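Local coordinates for mandelate racemase/muconate lactonizing enzyme family protein (PDB 3S5S) that belongs to the mandelate racemase/muconate lactonizing enzyme family of the enolase superfamily, pairing an alpha/beta-barrel domain with a smaller N-terminal domain, at residues A152-L163 and E180-G188; V303-A314 and L348-V357. All blocks are in the same frame, centred on the assembly; numbering follows the deposited sequence.

Interaction 1. Residues A152-L163 and E180-G188; sequences ARRAAAMGFRAL and EAIHAAAPG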
# COMPACT_ATOMS: atom_id res chain seq x y z
N ALA A 152 -9.59 -34.76 10.93
CA ALA A 152 -8.13 -34.63 10.86
C ALA A 152 -7.46 -35.68 9.97
O ALA A 152 -6.52 -35.36 9.24
CB ALA A 152 -7.53 -34.69 12.26
N ARG A 153 -7.91 -36.94 10.04
CA ARG A 153 -7.35 -37.98 9.18
C ARG A 153 -7.71 -37.72 7.71
O ARG A 153 -6.82 -37.69 6.88
CB ARG A 153 -7.74 -39.39 9.65
CG ARG A 153 -7.22 -40.55 8.80
CD ARG A 153 -5.68 -40.72 8.73
NE ARG A 153 -5.35 -41.57 7.58
CZ ARG A 153 -4.34 -41.38 6.73
NH1 ARG A 153 -3.50 -40.36 6.91
NH2 ARG A 153 -4.17 -42.21 5.70
N ARG A 154 -8.98 -37.46 7.40
CA ARG A 154 -9.39 -37.06 6.02
C ARG A 154 -8.59 -35.91 5.42
O ARG A 154 -8.27 -35.95 4.23
CB ARG A 154 -10.88 -36.66 5.96
CG ARG A 154 -11.80 -37.63 6.72
CD ARG A 154 -12.50 -38.66 5.84
NE ARG A 154 -13.92 -38.34 5.68
CZ ARG A 154 -14.90 -38.99 6.31
NH1 ARG A 154 -14.62 -40.00 7.13
NH2 ARG A 154 -16.17 -38.63 6.11
N ALA A 155 -8.30 -34.88 6.22
CA ALA A 155 -7.50 -33.75 5.77
C ALA A 155 -6.02 -34.14 5.52
O ALA A 155 -5.41 -33.67 4.56
CB ALA A 155 -7.59 -32.59 6.76
N ALA A 156 -5.47 -34.97 6.40
CA ALA A 156 -4.09 -35.41 6.32
C ALA A 156 -3.89 -36.25 5.05
O ALA A 156 -2.84 -36.15 4.38
CB ALA A 156 -3.72 -36.24 7.57
N ALA A 157 -4.88 -37.10 4.74
CA ALA A 157 -4.93 -37.88 3.52
C ALA A 157 -5.05 -37.04 2.22
O ALA A 157 -4.53 -37.43 1.19
CB ALA A 157 -6.07 -38.83 3.61
N MET A 158 -5.76 -35.91 2.27
CA MET A 158 -5.92 -35.05 1.09
C MET A 158 -4.69 -34.17 0.85
O MET A 158 -4.56 -33.58 -0.23
CB MET A 158 -7.14 -34.13 1.20
CG MET A 158 -8.49 -34.78 0.92
SD MET A 158 -8.68 -35.38 -0.75
CE MET A 158 -10.06 -36.43 -0.47
N GLY A 159 -3.82 -34.08 1.87
CA GLY A 159 -2.54 -33.39 1.77
C GLY A 159 -2.36 -32.20 2.66
O GLY A 159 -1.41 -31.42 2.47
N PHE A 160 -3.26 -32.03 3.62
CA PHE A 160 -3.25 -30.82 4.42
C PHE A 160 -2.25 -30.98 5.53
O PHE A 160 -2.46 -31.80 6.42
CB PHE A 160 -4.66 -30.45 4.96
CG PHE A 160 -5.60 -29.92 3.91
CD1 PHE A 160 -5.75 -28.58 3.71
CD2 PHE A 160 -6.35 -30.79 3.13
CE1 PHE A 160 -6.63 -28.09 2.75
CE2 PHE A 160 -7.22 -30.32 2.18
CZ PHE A 160 -7.38 -28.95 1.98
N ARG A 161 -1.18 -30.18 5.47
CA ARG A 161 -0.12 -30.15 6.47
C ARG A 161 -0.39 -29.08 7.54
O ARG A 161 0.32 -29.02 8.56
CB ARG A 161 1.23 -29.88 5.80
CG ARG A 161 1.79 -31.06 4.90
CD ARG A 161 2.96 -31.79 5.63
NE ARG A 161 3.24 -33.12 5.08
CZ ARG A 161 3.72 -34.14 5.80
NH1 ARG A 161 3.96 -33.98 7.11
NH2 ARG A 161 3.95 -35.33 5.22
N ALA A 162 -1.41 -28.26 7.33
CA ALA A 162 -1.74 -27.26 8.35
C ALA A 162 -3.21 -27.37 8.71
O ALA A 162 -4.08 -27.37 7.83
CB ALA A 162 -1.39 -25.87 7.88
N LEU A 163 -3.50 -27.50 10.01
CA LEU A 163 -4.87 -27.56 10.48
C LEU A 163 -5.16 -26.46 11.47
O LEU A 163 -4.42 -26.27 12.44
CB LEU A 163 -5.12 -28.89 11.13
CG LEU A 163 -4.75 -30.10 10.27
CD1 LEU A 163 -4.89 -31.30 11.12
CD2 LEU A 163 -5.64 -30.16 9.02
N GLU A 180 -6.11 -33.84 21.16
CA GLU A 180 -5.46 -35.15 21.27
C GLU A 180 -5.79 -36.02 20.06
O GLU A 180 -4.88 -36.59 19.42
CB GLU A 180 -5.90 -35.83 22.59
CG GLU A 180 -6.12 -37.35 22.55
CD GLU A 180 -4.91 -38.20 23.01
OE1 GLU A 180 -4.03 -37.67 23.75
OE2 GLU A 180 -4.86 -39.40 22.64
N ALA A 181 -7.09 -36.10 19.76
CA ALA A 181 -7.65 -36.92 18.70
C ALA A 181 -7.14 -36.48 17.34
O ALA A 181 -6.98 -37.30 16.41
CB ALA A 181 -9.18 -36.84 18.76
N ILE A 182 -6.87 -35.17 17.24
CA ILE A 182 -6.31 -34.54 16.05
C ILE A 182 -4.84 -34.85 15.87
O ILE A 182 -4.43 -35.14 14.75
CB ILE A 182 -6.45 -33.03 16.12
CG1 ILE A 182 -7.88 -32.62 15.78
CG2 ILE A 182 -5.46 -32.35 15.19
CD1 ILE A 182 -8.26 -31.31 16.37
N HIS A 183 -4.04 -34.76 16.93
CA HIS A 183 -2.61 -34.96 16.76
C HIS A 183 -2.30 -36.40 16.37
O HIS A 183 -1.43 -36.64 15.53
CB HIS A 183 -1.80 -34.56 17.98
CG HIS A 183 -0.32 -34.74 17.80
ND1 HIS A 183 0.38 -34.16 16.76
CD2 HIS A 183 0.58 -35.46 18.50
CE1 HIS A 183 1.65 -34.51 16.84
NE2 HIS A 183 1.80 -35.31 17.88
N ALA A 184 -3.03 -37.34 16.98
CA ALA A 184 -2.89 -38.75 16.71
C ALA A 184 -3.25 -39.14 15.27
O ALA A 184 -2.65 -40.05 14.72
CB ALA A 184 -3.71 -39.58 17.74
N ALA A 185 -4.22 -38.44 14.67
CA ALA A 185 -4.71 -38.80 13.34
C ALA A 185 -3.93 -38.13 12.18
O ALA A 185 -3.79 -38.71 11.08
CB ALA A 185 -6.18 -38.48 13.24
N ALA A 186 -3.45 -36.91 12.44
CA ALA A 186 -2.60 -36.17 11.50
C ALA A 186 -1.24 -35.84 12.14
O ALA A 186 -1.00 -34.67 12.46
CB ALA A 186 -3.33 -34.87 11.00
N PRO A 187 -0.35 -36.85 12.33
CA PRO A 187 0.90 -36.62 13.09
C PRO A 187 1.87 -35.68 12.37
O PRO A 187 2.68 -35.00 13.02
CB PRO A 187 1.51 -38.04 13.27
CG PRO A 187 0.36 -39.00 13.05
CD PRO A 187 -0.51 -38.29 12.01
N GLY A 188 1.74 -35.59 11.05
CA GLY A 188 2.52 -34.63 10.28
C GLY A 188 1.96 -33.21 10.22
O GLY A 188 2.47 -32.35 9.46
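Ala152 and Arg153 sit against Ile182 and Ala185 where two neighbouring helices run the same way; the axes of segments 152-158 and 180-185 come within 9.0 Å and cross at -30°. Alanines 152, 156, 185 and 186 line the interface and allow this close approach. Arg153 CA and Ala185 CA, 5.0 Å apart, are the tightest backbone pair. Gly159 is the first residue to leave helical angles, its positive phi turning the chain toward strand 162-166, while the second helix runs on through Ala186 to Gly188.

The methyl of Ala152 fits between the backbone of Ile182 and the CB of Ala185. One turn on, Ala156 CB meets Ala186 CB at 3.7 Å, and the same methyl of Ala186 also touches the carbonyl oxygen of Ala152. From strand 162-166, Leu163 CD1 closes the apolar patch, reaching Ala186 CB at 3.9 Å and Ile182 CG2 at 4.2 Å.

At the solvent side the arginines take over. The helix sets Arg153 CB beside Ala185 CB; the rest of this side chain is modelled in two conformers, one of which brings CD near Ala185 O. Arg161 reaches across to Gly188, its NH1 giving the carbonyl oxygen a weak, bent hydrogen bond of 3.2 Å. Backbone bonds from Arg161 and Leu163 to Ser190 tie the strand to its parallel neighbour 190-194.

This is the beta-alpha-beta unit 162-166, 175-185, 190-194 packed against the preceding helix, the repeating arrangement of adjacent outer helices in an enolase-type alpha/beta barrel.

Interaction 2. Residues V303-A314 and L348-V357; sequences VLAMTASACFAA and LEGIRAGHGV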
# COMPACT_ATOMS: atom_id res chain seq x y z
N VAL A 303 -16.14 -18.85 -3.66
CA VAL A 303 -15.04 -18.79 -4.62
C VAL A 303 -14.67 -17.35 -5.02
O VAL A 303 -13.51 -17.01 -5.25
CB VAL A 303 -15.48 -19.68 -5.85
CG1 VAL A 303 -15.21 -19.06 -7.22
CG2 VAL A 303 -14.96 -21.11 -5.72
N LEU A 304 -15.67 -16.50 -5.09
CA LEU A 304 -15.46 -15.12 -5.48
C LEU A 304 -14.56 -14.32 -4.52
O LEU A 304 -13.47 -13.88 -4.90
CB LEU A 304 -16.82 -14.42 -5.71
CG LEU A 304 -16.83 -12.92 -5.97
CD1 LEU A 304 -15.73 -12.52 -6.80
CD2 LEU A 304 -18.15 -12.42 -6.63
N ALA A 305 -15.01 -14.09 -3.30
CA ALA A 305 -14.20 -13.33 -2.35
C ALA A 305 -12.89 -14.09 -2.02
O ALA A 305 -11.83 -13.46 -1.87
CB ALA A 305 -15.00 -13.01 -1.07
N MET A 306 -12.97 -15.43 -1.97
CA MET A 306 -11.76 -16.23 -1.73
C MET A 306 -10.69 -16.03 -2.83
O MET A 306 -9.51 -15.76 -2.52
CB MET A 306 -12.08 -17.67 -1.51
CG MET A 306 -12.66 -17.98 -0.14
SD MET A 306 -11.40 -18.58 1.01
CE MET A 306 -11.88 -17.86 2.60
N THR A 307 -11.09 -16.11 -4.10
CA THR A 307 -10.12 -15.86 -5.16
C THR A 307 -9.58 -14.43 -5.07
O THR A 307 -8.40 -14.19 -5.24
CB THR A 307 -10.67 -16.11 -6.57
OG1 THR A 307 -11.38 -17.35 -6.60
CG2 THR A 307 -9.50 -16.21 -7.54
N ALA A 308 -10.43 -13.47 -4.80
CA ALA A 308 -9.92 -12.12 -4.58
C ALA A 308 -8.80 -12.11 -3.53
O ALA A 308 -7.77 -11.50 -3.75
CB ALA A 308 -11.07 -11.17 -4.18
N SER A 309 -9.02 -12.75 -2.39
CA SER A 309 -8.00 -12.91 -1.35
C SER A 309 -6.74 -13.63 -1.80
O SER A 309 -5.65 -13.25 -1.41
CB SER A 309 -8.57 -13.66 -0.17
OG SER A 309 -9.50 -12.81 0.52
N ALA A 310 -6.87 -14.68 -2.61
CA ALA A 310 -5.69 -15.42 -3.01
C ALA A 310 -4.88 -14.54 -3.96
O ALA A 310 -3.66 -14.47 -3.82
CB ALA A 310 -6.06 -16.73 -3.61
N CYS A 311 -5.54 -13.79 -4.85
CA CYS A 311 -4.86 -12.86 -5.76
C CYS A 311 -4.09 -11.84 -4.95
O CYS A 311 -2.96 -11.50 -5.29
CB CYS A 311 -5.88 -12.11 -6.61
SG CYS A 311 -6.61 -13.09 -7.92
N PHE A 312 -4.72 -11.37 -3.87
CA PHE A 312 -4.13 -10.39 -2.97
C PHE A 312 -2.86 -10.97 -2.31
O PHE A 312 -1.74 -10.46 -2.55
CB PHE A 312 -5.20 -9.89 -1.96
CG PHE A 312 -4.68 -9.03 -0.82
CD1 PHE A 312 -4.66 -7.66 -0.91
CD2 PHE A 312 -4.26 -9.62 0.40
CE1 PHE A 312 -4.20 -6.82 0.18
CE2 PHE A 312 -3.79 -8.82 1.50
CZ PHE A 312 -3.78 -7.40 1.38
N ALA A 313 -3.03 -12.03 -1.51
CA ALA A 313 -1.90 -12.69 -0.82
C ALA A 313 -0.79 -13.15 -1.81
O ALA A 313 0.38 -12.80 -1.60
CB ALA A 313 -2.38 -13.84 -0.03
N ALA A 314 -1.12 -13.90 -2.87
CA ALA A 314 -0.06 -14.35 -3.80
C ALA A 314 0.59 -13.20 -4.61
O ALA A 314 1.75 -13.28 -4.96
CB ALA A 314 -0.57 -15.48 -4.78
N LEU A 348 -3.48 -19.92 -9.41
CA LEU A 348 -4.12 -18.76 -10.01
C LEU A 348 -3.78 -18.54 -11.49
O LEU A 348 -4.31 -17.63 -12.13
CB LEU A 348 -3.85 -17.49 -9.22
CG LEU A 348 -4.09 -17.31 -7.73
CD1 LEU A 348 -3.52 -15.96 -7.38
CD2 LEU A 348 -5.55 -17.45 -7.26
N GLU A 349 -2.94 -19.42 -12.03
CA GLU A 349 -2.45 -19.33 -13.42
C GLU A 349 -3.53 -19.19 -14.50
O GLU A 349 -3.29 -18.53 -15.56
CB GLU A 349 -1.52 -20.53 -13.73
CG GLU A 349 -0.01 -20.24 -13.45
CD GLU A 349 0.97 -21.34 -13.95
OE1 GLU A 349 0.51 -22.45 -14.36
OE2 GLU A 349 2.22 -21.10 -13.92
N GLY A 350 -4.70 -19.78 -14.26
CA GLY A 350 -5.76 -19.71 -15.24
C GLY A 350 -6.58 -18.42 -15.19
O GLY A 350 -7.55 -18.28 -15.90
N ILE A 351 -6.21 -17.49 -14.31
CA ILE A 351 -6.90 -16.23 -14.18
C ILE A 351 -6.16 -15.25 -15.05
O ILE A 351 -4.94 -15.01 -14.86
CB ILE A 351 -6.92 -15.76 -12.73
CG1 ILE A 351 -7.77 -16.73 -11.92
CG2 ILE A 351 -7.44 -14.30 -12.63
CD1 ILE A 351 -7.61 -16.57 -10.44
N ARG A 352 -6.87 -14.74 -16.03
CA ARG A 352 -6.26 -13.96 -17.09
C ARG A 352 -6.66 -12.48 -17.01
O ARG A 352 -6.00 -11.64 -17.60
CB ARG A 352 -6.72 -14.52 -18.45
CG ARG A 352 -6.29 -16.00 -18.76
CD ARG A 352 -6.02 -16.20 -20.29
NE ARG A 352 -7.17 -15.80 -21.14
CZ ARG A 352 -7.12 -14.96 -22.19
NH1 ARG A 352 -8.23 -14.69 -22.88
NH2 ARG A 352 -5.96 -14.39 -22.57
N ALA A 353 -7.74 -12.17 -16.30
CA ALA A 353 -8.34 -10.85 -16.30
C ALA A 353 -9.26 -10.67 -15.07
O ALA A 353 -10.11 -11.52 -14.81
CB ALA A 353 -9.11 -10.62 -17.60
N GLY A 354 -9.08 -9.57 -14.33
CA GLY A 354 -9.76 -9.39 -13.05
C GLY A 354 -9.43 -10.57 -12.10
O GLY A 354 -8.30 -11.10 -12.12
N HIS A 355 -10.41 -10.97 -11.29
CA HIS A 355 -10.28 -12.19 -10.50
C HIS A 355 -10.75 -13.45 -11.21
O HIS A 355 -10.65 -14.52 -10.61
CB HIS A 355 -10.94 -12.06 -9.13
CG HIS A 355 -12.35 -11.58 -9.17
ND1 HIS A 355 -13.32 -12.19 -9.95
CD2 HIS A 355 -12.96 -10.56 -8.52
CE1 HIS A 355 -14.47 -11.55 -9.77
NE2 HIS A 355 -14.29 -10.58 -8.89
N GLY A 356 -11.23 -13.34 -12.46
CA GLY A 356 -11.67 -14.52 -13.27
C GLY A 356 -12.98 -15.18 -12.87
O GLY A 356 -13.39 -16.20 -13.45
N VAL A 357 -13.67 -14.62 -11.88
CA VAL A 357 -14.92 -15.23 -11.41
C VAL A 357 -16.18 -14.55 -12.02
O VAL A 357 -16.33 -13.34 -11.96
CB VAL A 357 -14.97 -15.21 -9.84
CG1 VAL A 357 -16.25 -15.87 -9.28
CG2 VAL A 357 -13.73 -15.84 -9.29
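Leu304 lays its CD1 methyl over one face of the His355 ring, a CH-pi contact 3.5 Å from the ring centroid and displaced toward the NE2-CE1 side. Next to it, Val357 fits against the first turn of the helix: CG1 touches Val303 CG1 and Leu304 CB, while CG2 packs on Thr307. The Thr307 methyl meets Ile351 CD1 tip to tip at 3.5 Å. Farther along, Leu348 spreads its two methyls over the helix surface, CD2 on Ala310 CB at 3.8 Å and CD1 between Cys311 CA and Ala314 CB.

Hydrogen bonds set the orientation of Thr307 and His355. Thr307 OG1 donates to Val303 O, at a short distance whose exact length is doubtful, while Thr307 N approaches that oxygen from the other face of its plane; the hydroxyl thus turns back to the helix and CG2, anti to the backbone N, points at the loop. Val357 N donates to His355 ND1 at 3.1 Å, almost exactly in the ring plane, and NE2 bonds to Phe49 O; together these fix the imidazole in rotation. Asp113 OD1 separately holds the backbone N-H of His355. Trp124 covers Leu348 and Cys311 from the helix 123-126.

The two tight turns, type I at 348-351 and type II' at 353-356, shape a loop that packs on barrel helix 303-316 and, through Phe49, meets the N-terminal domain, as in the two-domain enolase-superfamily architecture.

How the interactions relate
Both interactions belong to the C-terminal barrel domain but to different sectors of it: their centres are 27 Å apart and their nearest atoms about 11 Å apart, without touching. Along the chain, interaction 1 is complete before interaction 2 begins. Interaction 1 joins helices and strands early in the barrel; its centre lies about 22 Å from the centre of the chain, and it is partly open to solvent. Interaction 2, whose centre is about 13 Å from the centre of the chain, is buried and involves the last barrel helix. Strand 133-140 connects the two regions: strand 162-166 flanks it on one side, and strand 345-347, which leads into loop 348-357, on the other.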